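Kallistatin (Homo sapiens, PDB 6F4V) inhibits tissue kallikrein as a serpin, forming a stable equimolar complex with the enzyme and releasing a small C-terminal fragment when cleaved at its reactive site. Local coordinates at residues A[10-15]-A[288-293]; A[19-24]-A[239-244]; A[43-48]-A[111-116]; A[54-57]-A[62-65]. All coordinates share one frame; numbering follows the deposited sequence.

Interaction 1 of 4, residues A[10-15]-A[288-293]; sequences ADFAFR and PRLGFT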
loop_
_atom_site.group_PDB
_atom_site.type_symbol
_atom_site.label_atom_id
_atom_site.label_comp_id
_atom_site.label_asym_id
_atom_site.label_seq_id
_atom_site.Cartn_x
_atom_site.Cartn_y
_atom_site.Cartn_z
ATOM N N ALA A 10 -5.987 -7.440 4.846
ATOM C CA ALA A 10 -5.058 -8.353 4.176
ATOM C C ALA A 10 -5.710 -9.004 2.952
ATOM O O ALA A 10 -5.067 -9.156 1.922
ATOM C CB ALA A 10 -4.546 -9.406 5.136
ATOM N N ASP A 11 -6.980 -9.381 3.077
ATOM C CA ASP A 11 -7.746 -9.945 1.959
ATOM C C ASP A 11 -7.763 -8.974 0.817
ATOM O O ASP A 11 -7.524 -9.362 -0.310
ATOM C CB ASP A 11 -9.182 -10.297 2.418
ATOM C CG ASP A 11 -10.129 -10.670 1.262
ATOM O OD1 ASP A 11 -9.956 -11.778 0.747
ATOM O OD2 ASP A 11 -11.029 -9.856 0.871
ATOM N N PHE A 12 -8.097 -7.709 1.093
ATOM C CA PHE A 12 -8.089 -6.699 0.046
ATOM C C PHE A 12 -6.713 -6.553 -0.597
ATOM O O PHE A 12 -6.602 -6.499 -1.837
ATOM C CB PHE A 12 -8.554 -5.353 0.570
ATOM C CG PHE A 12 -8.553 -4.295 -0.466
ATOM C CD1 PHE A 12 -9.526 -4.292 -1.460
ATOM C CD2 PHE A 12 -7.559 -3.348 -0.513
ATOM C CE1 PHE A 12 -9.522 -3.344 -2.467
ATOM C CE2 PHE A 12 -7.554 -2.385 -1.522
ATOM C CZ PHE A 12 -8.560 -2.375 -2.493
ATOM N N ALA A 13 -5.674 -6.472 0.257
ATOM C CA ALA A 13 -4.283 -6.345 -0.240
ATOM C C ALA A 13 -3.933 -7.362 -1.298
ATOM O O ALA A 13 -3.470 -7.011 -2.406
ATOM C CB ALA A 13 -3.296 -6.445 0.889
ATOM N N PHE A 14 -4.206 -8.622 -0.984
ATOM C CA PHE A 14 -3.857 -9.706 -1.890
ATOM C C PHE A 14 -4.798 -9.857 -3.097
ATOM O O PHE A 14 -4.353 -10.271 -4.164
ATOM C CB PHE A 14 -3.616 -11.002 -1.123
ATOM C CG PHE A 14 -2.358 -10.940 -0.276
ATOM C CD1 PHE A 14 -1.102 -10.975 -0.876
ATOM C CD2 PHE A 14 -2.422 -10.775 1.104
ATOM C CE1 PHE A 14 0.067 -10.868 -0.120
ATOM C CE2 PHE A 14 -1.247 -10.650 1.864
ATOM C CZ PHE A 14 -0.010 -10.718 1.255
ATOM N N ARG A 15 -6.058 -9.461 -2.946
ATOM C CA ARG A 15 -6.984 -9.392 -4.089
ATOM C C ARG A 15 -6.530 -8.332 -5.088
ATOM O O ARG A 15 -6.544 -8.578 -6.316
ATOM C CB ARG A 15 -8.428 -9.135 -3.642
ATOM C CG ARG A 15 -9.171 -10.398 -3.176
ATOM C CD ARG A 15 -10.670 -10.167 -3.063
ATOM N NE ARG A 15 -10.962 -9.295 -1.954
ATOM C CZ ARG A 15 -11.539 -8.092 -1.996
ATOM N NH1 ARG A 15 -12.009 -7.543 -3.113
ATOM N NH2 ARG A 15 -11.681 -7.440 -0.848
ATOM N N PRO A 288 -13.760 -1.366 -10.028
ATOM C CA PRO A 288 -15.001 -2.048 -10.387
ATOM C C PRO A 288 -14.859 -3.574 -10.514
ATOM O O PRO A 288 -15.854 -4.292 -10.353
ATOM C CB PRO A 288 -15.360 -1.420 -11.747
ATOM C CG PRO A 288 -14.802 -0.051 -11.645
ATOM C CD PRO A 288 -13.482 -0.245 -10.939
ATOM N N ARG A 289 -13.652 -4.066 -10.802
ATOM C CA ARG A 289 -13.399 -5.496 -10.847
ATOM C C ARG A 289 -13.043 -6.136 -9.511
ATOM O O ARG A 289 -12.813 -7.339 -9.482
ATOM C CB ARG A 289 -12.354 -5.807 -11.905
ATOM C CG ARG A 289 -12.863 -5.475 -13.289
ATOM C CD ARG A 289 -11.893 -5.849 -14.398
ATOM N NE ARG A 289 -10.576 -5.227 -14.301
ATOM C CZ ARG A 289 -10.312 -3.930 -14.483
ATOM N NH1 ARG A 289 -11.276 -3.046 -14.733
ATOM N NH2 ARG A 289 -9.067 -3.492 -14.371
ATOM N N LEU A 290 -13.038 -5.363 -8.419
ATOM C CA LEU A 290 -12.803 -5.878 -7.072
ATOM C C LEU A 290 -13.970 -5.622 -6.132
ATOM O O LEU A 290 -13.779 -5.575 -4.925
ATOM C CB LEU A 290 -11.534 -5.241 -6.492
ATOM C CG LEU A 290 -10.241 -5.588 -7.193
ATOM C CD1 LEU A 290 -9.061 -4.810 -6.633
ATOM C CD2 LEU A 290 -9.977 -7.087 -7.104
ATOM N N GLY A 291 -15.170 -5.461 -6.680
ATOM C CA GLY A 291 -16.383 -5.300 -5.885
ATOM C C GLY A 291 -16.966 -3.895 -5.807
ATOM O O GLY A 291 -17.941 -3.688 -5.070
ATOM N N PHE A 292 -16.393 -2.939 -6.540
ATOM C CA PHE A 292 -16.797 -1.542 -6.394
ATOM C C PHE A 292 -17.625 -1.040 -7.589
ATOM O O PHE A 292 -17.607 0.150 -7.895
ATOM C CB PHE A 292 -15.573 -0.651 -6.176
ATOM C CG PHE A 292 -14.807 -0.997 -4.910
ATOM C CD1 PHE A 292 -13.914 -2.058 -4.903
ATOM C CD2 PHE A 292 -15.037 -0.310 -3.741
ATOM C CE1 PHE A 292 -13.208 -2.390 -3.756
ATOM C CE2 PHE A 292 -14.331 -0.636 -2.581
ATOM C CZ PHE A 292 -13.417 -1.661 -2.600
ATOM N N THR A 293 -18.374 -1.928 -8.238
ATOM C CA THR A 293 -19.222 -1.487 -9.357
ATOM C C THR A 293 -20.250 -0.442 -8.929
ATOM O O THR A 293 -20.443 0.542 -9.648
ATOM C CB THR A 293 -19.932 -2.663 -10.028
ATOM O OG1 THR A 293 -20.623 -3.419 -9.016
ATOM C CG2 THR A 293 -18.941 -3.513 -10.720
#

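Interaction 2 of 4, residues A[19-24]-A[239-244]; sequences LIASET and KMREIE. With EDO (1,2-ethanediol), chain G.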
loop_
_atom_site.group_PDB
_atom_site.type_symbol
_atom_site.label_atom_id
_atom_site.label_comp_id
_atom_site.label_asym_id
_atom_site.label_seq_id
_atom_site.Cartn_x
_atom_site.Cartn_y
_atom_site.Cartn_z
ATOM N N LEU A 19 -5.083 -9.054 -9.017
ATOM C CA LEU A 19 -5.711 -8.427 -10.197
ATOM C C LEU A 19 -4.642 -7.721 -11.043
ATOM O O LEU A 19 -4.557 -7.941 -12.259
ATOM C CB LEU A 19 -6.817 -7.453 -9.775
ATOM C CG LEU A 19 -7.537 -6.663 -10.909
ATOM C CD1 LEU A 19 -8.845 -6.075 -10.443
ATOM C CD2 LEU A 19 -6.735 -5.493 -11.420
ATOM N N ILE A 20 -3.777 -6.931 -10.402
ATOM C CA ILE A 20 -2.740 -6.200 -11.130
ATOM C C ILE A 20 -1.772 -7.169 -11.796
ATOM O O ILE A 20 -1.415 -7.010 -12.969
ATOM C CB ILE A 20 -1.888 -5.262 -10.212
ATOM C CG1 ILE A 20 -2.778 -4.262 -9.461
ATOM C CG2 ILE A 20 -0.834 -4.502 -11.025
ATOM C CD1 ILE A 20 -3.635 -3.382 -10.333
ATOM N N ALA A 21 -1.334 -8.153 -11.042
ATOM C CA ALA A 21 -0.347 -9.124 -11.533
ATOM C C ALA A 21 -0.888 -9.951 -12.691
ATOM O O ALA A 21 -0.148 -10.342 -13.583
ATOM C CB ALA A 21 0.096 -10.040 -10.417
ATOM N N SER A 22 -2.182 -10.238 -12.646
ATOM C CA SER A 22 -2.778 -11.048 -13.696
ATOM C C SER A 22 -3.137 -10.194 -14.925
ATOM O O SER A 22 -3.026 -10.689 -16.049
ATOM C CB SER A 22 -3.906 -11.883 -13.099
ATOM O OG SER A 22 -4.947 -11.064 -12.807
ATOM N N GLU A 23 -3.517 -8.923 -14.748
ATOM C CA GLU A 23 -3.870 -8.047 -15.878
ATOM C C GLU A 23 -2.652 -7.427 -16.566
ATOM O O GLU A 23 -2.684 -7.226 -17.786
ATOM C CB GLU A 23 -4.860 -6.962 -15.465
ATOM C CG GLU A 23 -6.232 -7.552 -15.132
ATOM C CD GLU A 23 -7.275 -6.537 -14.786
ATOM O OE1 GLU A 23 -6.985 -5.327 -14.786
ATOM O OE2 GLU A 23 -8.417 -6.962 -14.507
ATOM N N THR A 24 -1.583 -7.133 -15.813
ATOM C CA THR A 24 -0.331 -6.620 -16.382
ATOM C C THR A 24 0.855 -7.475 -15.909
ATOM O O THR A 24 1.622 -7.067 -15.010
ATOM C CB THR A 24 -0.112 -5.145 -15.994
ATOM O OG1 THR A 24 -0.172 -5.008 -14.555
ATOM C CG2 THR A 24 -1.170 -4.255 -16.610
ATOM N N LYS A 239 9.101 -19.112 -12.052
ATOM C CA LYS A 239 8.020 -19.648 -11.232
ATOM C C LYS A 239 7.236 -18.537 -10.522
ATOM O O LYS A 239 6.425 -18.826 -9.640
ATOM C CB LYS A 239 8.573 -20.671 -10.231
ATOM C CG LYS A 239 9.247 -21.891 -10.900
ATOM C CD LYS A 239 8.214 -22.765 -11.625
ATOM C CE LYS A 239 8.844 -23.992 -12.276
ATOM N NZ LYS A 239 9.023 -25.059 -11.247
ATOM N N MET A 240 7.414 -17.292 -10.970
ATOM C CA MET A 240 6.731 -16.159 -10.360
ATOM C C MET A 240 5.232 -16.374 -10.370
ATOM O O MET A 240 4.567 -16.180 -9.347
ATOM C CB MET A 240 7.068 -14.834 -11.080
ATOM C CG MET A 240 6.299 -13.626 -10.548
ATOM S SD MET A 240 6.546 -13.298 -8.786
ATOM C CE MET A 240 8.174 -12.523 -8.797
ATOM N N ARG A 241 4.679 -16.779 -11.524
ATOM C CA ARG A 241 3.226 -16.978 -11.586
ATOM C C ARG A 241 2.710 -18.019 -10.617
ATOM O O ARG A 241 1.626 -17.828 -10.040
ATOM C CB ARG A 241 2.706 -17.301 -13.007
ATOM C CG ARG A 241 2.428 -16.073 -13.864
ATOM C CD ARG A 241 1.445 -15.093 -13.224
ATOM N NE ARG A 241 0.076 -15.601 -13.084
ATOM C CZ ARG A 241 -0.878 -15.044 -12.328
ATOM N NH1 ARG A 241 -0.625 -13.973 -11.578
ATOM N NH2 ARG A 241 -2.100 -15.581 -12.312
ATOM N N GLU A 242 3.464 -19.097 -10.426
ATOM C CA GLU A 242 3.056 -20.156 -9.500
ATOM C C GLU A 242 2.927 -19.651 -8.046
ATOM O O GLU A 242 2.026 -20.051 -7.272
ATOM C CB GLU A 242 4.038 -21.329 -9.520
ATOM C CG GLU A 242 4.181 -21.962 -10.906
ATOM C CD GLU A 242 4.560 -23.439 -10.881
ATOM O OE1 GLU A 242 4.528 -24.044 -11.985
ATOM O OE2 GLU A 242 4.858 -24.011 -9.789
ATOM N N ILE A 243 3.820 -18.748 -7.672
ATOM C CA ILE A 243 3.763 -18.182 -6.338
ATOM C C ILE A 243 2.632 -17.167 -6.234
ATOM O O ILE A 243 1.883 -17.134 -5.234
ATOM C CB ILE A 243 5.122 -17.557 -5.968
ATOM C CG1 ILE A 243 6.251 -18.606 -6.037
ATOM C CG2 ILE A 243 5.043 -16.929 -4.609
ATOM C CD1 ILE A 243 6.003 -19.862 -5.244
ATOM N N GLU A 244 2.453 -16.370 -7.282
ATOM C CA GLU A 244 1.356 -15.394 -7.288
ATOM C C GLU A 244 -0.015 -16.067 -7.131
ATOM O O GLU A 244 -0.902 -15.520 -6.453
ATOM C CB GLU A 244 1.421 -14.530 -8.550
ATOM C CG GLU A 244 2.597 -13.560 -8.548
ATOM C CD GLU A 244 2.673 -12.689 -9.794
ATOM O OE1 GLU A 244 2.252 -13.141 -10.868
ATOM O OE2 GLU A 244 3.173 -11.556 -9.733
HETATM C C1 EDO G . -4.037 -3.196 -14.048
HETATM O O1 EDO G . -4.953 -3.344 -15.144
HETATM C C2 EDO G . -2.836 -2.351 -14.465
HETATM O O2 EDO G . -2.857 -1.066 -13.828
HETATM O O HOH W 1 2.184 -11.645 -13.094
#

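Interaction 3 of 4, residues A[43-48]-A[111-116]; sequences LSLGAC and NDTMAV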
loop_
_atom_site.group_PDB
_atom_site.type_symbol
_atom_site.label_atom_id
_atom_site.label_comp_id
_atom_site.label_asym_id
_atom_site.label_seq_id
_atom_site.Cartn_x
_atom_site.Cartn_y
_atom_site.Cartn_z
ATOM N N LEU A 43 -14.176 7.436 2.822
ATOM C CA LEU A 43 -15.189 7.810 1.836
ATOM C C LEU A 43 -16.564 7.261 2.186
ATOM O O LEU A 43 -17.576 7.979 2.014
ATOM C CB LEU A 43 -14.785 7.314 0.442
ATOM C CG LEU A 43 -15.780 7.568 -0.691
ATOM C CD1 LEU A 43 -15.918 9.043 -0.984
ATOM C CD2 LEU A 43 -15.325 6.826 -1.921
ATOM N N SER A 44 -16.604 6.008 2.668
ATOM C CA SER A 44 -17.847 5.346 2.984
ATOM C C SER A 44 -18.624 6.054 4.062
ATOM O O SER A 44 -19.821 5.848 4.140
ATOM C CB SER A 44 -17.672 3.869 3.371
ATOM O OG SER A 44 -17.227 3.698 4.708
ATOM N N LEU A 45 -17.974 6.825 4.924
ATOM C CA LEU A 45 -18.723 7.657 5.909
ATOM C C LEU A 45 -19.713 8.608 5.252
ATOM O O LEU A 45 -20.698 8.965 5.886
ATOM C CB LEU A 45 -17.773 8.506 6.759
ATOM C CG LEU A 45 -16.871 7.739 7.717
ATOM C CD1 LEU A 45 -15.732 8.637 8.151
ATOM C CD2 LEU A 45 -17.659 7.213 8.902
ATOM N N GLY A 46 -19.409 9.022 4.019
ATOM C CA GLY A 46 -20.283 9.840 3.190
ATOM C C GLY A 46 -21.279 9.118 2.281
ATOM O O GLY A 46 -22.078 9.774 1.606
ATOM N N ALA A 47 -21.212 7.792 2.234
ATOM C CA ALA A 47 -22.109 6.984 1.443
ATOM C C ALA A 47 -23.259 6.551 2.332
ATOM O O ALA A 47 -23.124 6.484 3.560
ATOM C CB ALA A 47 -21.384 5.762 0.886
ATOM N N CYS A 48 -24.390 6.266 1.704
ATOM C CA CYS A 48 -25.584 5.830 2.417
ATOM C C CYS A 48 -26.076 4.506 1.864
ATOM O O CYS A 48 -25.783 4.117 0.716
ATOM C CB CYS A 48 -26.686 6.879 2.316
ATOM S SG CYS A 48 -26.229 8.478 3.019
ATOM N N ASN A 111 -17.391 15.873 10.651
ATOM C CA ASN A 111 -17.068 15.496 12.032
ATOM C C ASN A 111 -16.511 14.046 12.127
ATOM O O ASN A 111 -15.493 13.815 12.775
ATOM C CB ASN A 111 -18.310 15.647 12.918
ATOM C CG ASN A 111 -18.012 15.417 14.393
ATOM O OD1 ASN A 111 -16.976 15.859 14.891
ATOM N ND2 ASN A 111 -18.927 14.740 15.105
ATOM N N ASP A 112 -17.197 13.104 11.482
ATOM C CA ASP A 112 -16.782 11.683 11.454
ATOM C C ASP A 112 -15.390 11.514 10.824
ATOM O O ASP A 112 -14.548 10.788 11.370
ATOM C CB ASP A 112 -17.789 10.802 10.685
ATOM C CG ASP A 112 -19.141 10.605 11.408
ATOM O OD1 ASP A 112 -19.303 10.975 12.574
ATOM O OD2 ASP A 112 -20.060 10.055 10.758
ATOM N N THR A 113 -15.121 12.187 9.697
ATOM C CA THR A 113 -13.799 12.051 9.065
ATOM C C THR A 113 -12.670 12.609 9.939
ATOM O O THR A 113 -11.559 12.057 9.980
ATOM C CB THR A 113 -13.693 12.697 7.667
ATOM O OG1 THR A 113 -13.898 14.117 7.756
ATOM C CG2 THR A 113 -14.690 12.065 6.706
ATOM N N MET A 114 -12.949 13.706 10.630
ATOM C CA MET A 114 -11.975 14.267 11.559
ATOM C C MET A 114 -11.795 13.365 12.791
ATOM O O MET A 114 -10.683 13.101 13.190
ATOM C CB MET A 114 -12.394 15.679 11.975
ATOM C CG MET A 114 -12.127 16.704 10.890
ATOM S SD MET A 114 -12.647 18.384 11.339
ATOM C CE MET A 114 -14.364 18.308 10.913
ATOM N N ALA A 115 -12.892 12.898 13.376
ATOM C CA ALA A 115 -12.827 12.050 14.580
ATOM C C ALA A 115 -12.100 10.714 14.307
ATOM O O ALA A 115 -11.225 10.314 15.070
ATOM C CB ALA A 115 -14.230 11.807 15.120
ATOM N N VAL A 116 -12.426 10.049 13.194
ATOM C CA VAL A 116 -11.896 8.700 12.944
ATOM C C VAL A 116 -10.589 8.710 12.170
ATOM O O VAL A 116 -9.666 7.959 12.499
ATOM C CB VAL A 116 -12.951 7.822 12.222
ATOM C CG1 VAL A 116 -12.410 6.449 11.862
ATOM C CG2 VAL A 116 -14.155 7.648 13.116
HETATM O O HOH W 2 -21.027 10.733 7.989
#

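Interaction 4 of 4, residues A[54-57]-A[62-65]; sequences QILE and NLTE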
loop_
_atom_site.group_PDB
_atom_site.type_symbol
_atom_site.label_atom_id
_atom_site.label_comp_id
_atom_site.label_asym_id
_atom_site.label_seq_id
_atom_site.Cartn_x
_atom_site.Cartn_y
_atom_site.Cartn_z
ATOM N N GLN A 54 -21.682 -1.778 0.353
ATOM C CA GLN A 54 -20.933 -2.285 -0.790
ATOM C C GLN A 54 -19.466 -1.818 -0.806
ATOM O O GLN A 54 -18.626 -2.573 -1.211
ATOM C CB GLN A 54 -21.629 -1.926 -2.097
ATOM C CG GLN A 54 -22.937 -2.722 -2.224
ATOM C CD GLN A 54 -23.380 -2.975 -3.626
ATOM O OE1 GLN A 54 -22.587 -3.403 -4.480
ATOM N NE2 GLN A 54 -24.696 -2.818 -3.861
ATOM N N ILE A 55 -19.177 -0.608 -0.345
ATOM C CA ILE A 55 -17.756 -0.185 -0.307
ATOM C C ILE A 55 -17.035 -1.047 0.728
ATOM O O ILE A 55 -15.947 -1.588 0.449
ATOM C CB ILE A 55 -17.595 1.301 0.047
ATOM C CG1 ILE A 55 -18.072 2.203 -1.088
ATOM C CG2 ILE A 55 -16.137 1.630 0.384
ATOM C CD1 ILE A 55 -18.330 3.631 -0.586
ATOM N N LEU A 56 -17.655 -1.204 1.903
ATOM C CA LEU A 56 -17.031 -1.981 2.981
ATOM C C LEU A 56 -16.885 -3.433 2.602
ATOM O O LEU A 56 -15.856 -4.023 2.891
ATOM C CB LEU A 56 -17.783 -1.839 4.294
ATOM C CG LEU A 56 -17.774 -0.409 4.846
ATOM C CD1 LEU A 56 -18.519 -0.360 6.167
ATOM C CD2 LEU A 56 -16.373 0.125 5.003
ATOM N N GLU A 57 -17.864 -3.991 1.873
ATOM C CA GLU A 57 -17.746 -5.379 1.390
ATOM C C GLU A 57 -16.651 -5.550 0.348
ATOM O O GLU A 57 -15.935 -6.522 0.399
ATOM C CB GLU A 57 -19.088 -5.923 0.857
ATOM C CG GLU A 57 -19.994 -6.206 2.031
ATOM C CD GLU A 57 -21.456 -6.430 1.678
ATOM O OE1 GLU A 57 -21.876 -6.082 0.553
ATOM O OE2 GLU A 57 -22.160 -6.919 2.586
ATOM N N ASN A 62 -16.737 -8.307 6.516
ATOM C CA ASN A 62 -17.906 -9.172 6.647
ATOM C C ASN A 62 -18.819 -8.466 7.619
ATOM O O ASN A 62 -18.569 -8.439 8.834
ATOM C CB ASN A 62 -17.511 -10.570 7.136
ATOM C CG ASN A 62 -18.704 -11.503 7.255
ATOM O OD1 ASN A 62 -19.849 -11.055 7.384
ATOM N ND2 ASN A 62 -18.432 -12.811 7.242
ATOM N N LEU A 63 -19.877 -7.881 7.078
ATOM C CA LEU A 63 -20.785 -7.072 7.865
ATOM C C LEU A 63 -21.814 -7.903 8.650
ATOM O O LEU A 63 -22.644 -7.332 9.308
ATOM C CB LEU A 63 -21.469 -6.028 6.982
ATOM C CG LEU A 63 -20.497 -5.104 6.231
ATOM C CD1 LEU A 63 -21.254 -4.147 5.332
ATOM C CD2 LEU A 63 -19.602 -4.355 7.212
ATOM N N THR A 64 -21.739 -9.230 8.574
ATOM C CA THR A 64 -22.433 -10.117 9.524
ATOM C C THR A 64 -21.633 -10.286 10.804
ATOM O O THR A 64 -22.201 -10.534 11.854
ATOM C CB THR A 64 -22.714 -11.495 8.870
ATOM O OG1 THR A 64 -23.628 -11.306 7.778
ATOM C CG2 THR A 64 -23.350 -12.448 9.847
ATOM N N GLU A 65 -20.308 -10.172 10.707
ATOM C CA GLU A 65 -19.400 -10.326 11.840
ATOM C C GLU A 65 -18.989 -8.992 12.451
ATOM O O GLU A 65 -18.821 -8.912 13.662
ATOM C CB GLU A 65 -18.163 -11.102 11.424
ATOM C CG GLU A 65 -18.516 -12.528 11.037
ATOM C CD GLU A 65 -17.334 -13.360 10.597
ATOM O OE1 GLU A 65 -16.213 -12.809 10.423
ATOM O OE2 GLU A 65 -17.542 -14.585 10.413
HETATM O O HOH W 3 -20.963 -8.587 4.470
#

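Interaction 1 of 4, residues A[10-15]-A[288-293]
Asp11 OD2 is gripped by two nitrogens of Arg15, NE at 2.9 Å and NH2 at 3.0 Å, which come side-on from one face of the carboxylate. The pair lies on helix 6-23, helix A of the serpin fold, and leaves the third nitrogen for the loop after helix 283-286. Arg15 NH1 meets Leu290 O in the guanidinium plane at 3.2 Å, a weak bond bent to 126° at the hydrogen, while NH2 also bonds Gly58 O at the end of helix 49-58. A leucine in place of Arg15 has no side-chain N-H to offer and would probably leave Asp11 without its charged mate and the Gly58 and Leu290 carbonyls without these donors.

Deeper in, the side chains of Phe12 and Phe292 cross at about a right angle, CE1 to CE1 at 4.0 Å, and both rings also rest on Leu287. Phe12 reaches there because its CG lies opposite the backbone N (chi1 180°), which swings the ring toward the loop. Leu290 packs CD2 against the helix backbone, 3.8 Å from Arg15 O. Gly291 has a positive phi of 105°, at which a CB would be jammed against Leu290 O, the very acceptor of Arg15 NH1.

Interaction 2 of 4, residues A[19-24]-A[239-244]
The guanidinium of Arg241 has the methyl of Ala21 at its edge, near its plane, with CB 4.2 Å from NH1; Ser22 CB approaches it obliquely. The carboxylate of Glu244 is met by Arg241 NH1 from above its plane, 44° out of it, in a salt bridge of 3.1 Å to OE1. These groups lie between serpin helices A (6-23) and G (240-244), whose short segments run roughly antiparallel at 148° with axes 11.3 Å apart.

Ala21 CB also presses on the Glu244 carboxylate, 3.5 Å from OE2, and touches Ile29 of strand 29-31. Bends at chi2 and chi3 turn the guanidinium of Arg241 toward Ala21 and Ser22, where NH1 meets Glu244 and NH2 pairs with Glu245. Replacing Arg241 by an alanine is likely to leave these two neighbouring carboxylates without their shared positive charge. Glu244 OE2 has further partners, the hydroxyl of Tyr17 and a basic side chain of the other protein chain, which would probably stabilise its negative charge in this buried place. A water links the helices, donating to Ala21 O and to Glu244 OE1, each at 2.7 Å.

Interaction 3 of 4, residues A[43-48]-A[111-116]
Leu45 sets its two methyls against the side of helix 107-117, overlapping Asp112 and Thr113. CD1 nestles between Asp112 CB and Thr113 CG2, 3.9 Å from each, and CD2 lies 4.0 Å from Asp112 CB, so the leucine straddles the aliphatic carbon of the aspartate and leaves the carboxylate to point past it. Thr113 presents its methyl because OG1 stands between the backbone N and the carbonyl carbon (chi1 63°); from there the hydroxyl bonds to Leu110 O in its own helix.

The polar ends are joined by water. One molecule donates to Leu45 O at 2.8 Å and to Asp112 OD2 at 3.0 Å, linking backbone to side chain beside the methyls. OD2 also forms a long, weak ion pair with Lys108.

In serpin terms, the contact ties the end of helix B (33-44) to helix E (107-117). The chain leaves helix 33-44 through a type I beta turn from Ser44 to Ala47, closed by Ala47 N to Ser44 O at 3.1 Å, and Leu45 projects from this turn. His72 of helix 68-83 touches both Leu45 and Val116, adding a third helix to the junction. Leu43 points away from helix 107-117 and packs on Phe337 and Ile339 of strand 328-340. Asn111, an N-glycosylation site that carries no sugar in this structure, is exposed next to Asp112.

Interaction 4 of 4, residues A[54-57]-A[62-65]
Leu63 reaches back from the loop to helix 49-58 and places its two methyls on different residues. CD2 packs against Leu56 CB at 4.3 Å, an apolar contact, while CD1 crosses Glu57 at a slant, 4.1 Å from CG and 4.0 Å from OE2. The leucine thus spans two successive residues of the helix, one buried and one at the surface. Its CG is anti to the carbonyl carbon (chi1 -57°), which directs the branched end toward the helix.

Around this small apolar patch, a water joins Glu57 and Leu63 by their polar atoms. It donates to Glu57 OE2 at 2.8 Å and accepts from Leu63 N at 2.9 Å, so that the amide which starts the leucine is tied to the carboxylate its methyl touches. Glu57 is extended beyond CG, which carries the carboxylate out to the loop.

One shell further, Asn62 shapes the loop. Its OD1 accepts from Thr64 N at 2.9 Å, forming an Asx turn around Leu63, and Glu65 N bonds to Asn62 O. Asn62 is also an N-glycosylation site, where a sugar would be attached through ND2, though none is present in this structure.

Leu56 continues the packing inward, touching Ser44 of helix 33-44 and Glu68 and Val71 of helix 68-83. The contact therefore folds the connection between helices 49-58 and 68-83, serpin helices C and D, back on the helix it leaves, with helix 33-44 touching that helix through Ser44.

In the fold
Interactions 1 and 2 share helix 6-23 and touch directly, through a salt bridge of Arg289 with Glu23 and the packing of Leu290 on Leu19. Interactions 3 and 4 meet where Ser44 and Ala47 pack on Ile55 and Leu56, and Phe292 of interaction 1 reaches Ile55 O, so that interactions 2, 1, 4 and 3 touch in succession. Interactions 2 and 3 lie on opposite sides of the chain's centre, their nearest atoms about 17 Å apart. Interaction 3 is buried and mostly apolar; the others are partly buried. Arginine-carboxylate pairs mark interactions 1 and 2, whereas waters bridge the segments in interactions 2, 3 and 4.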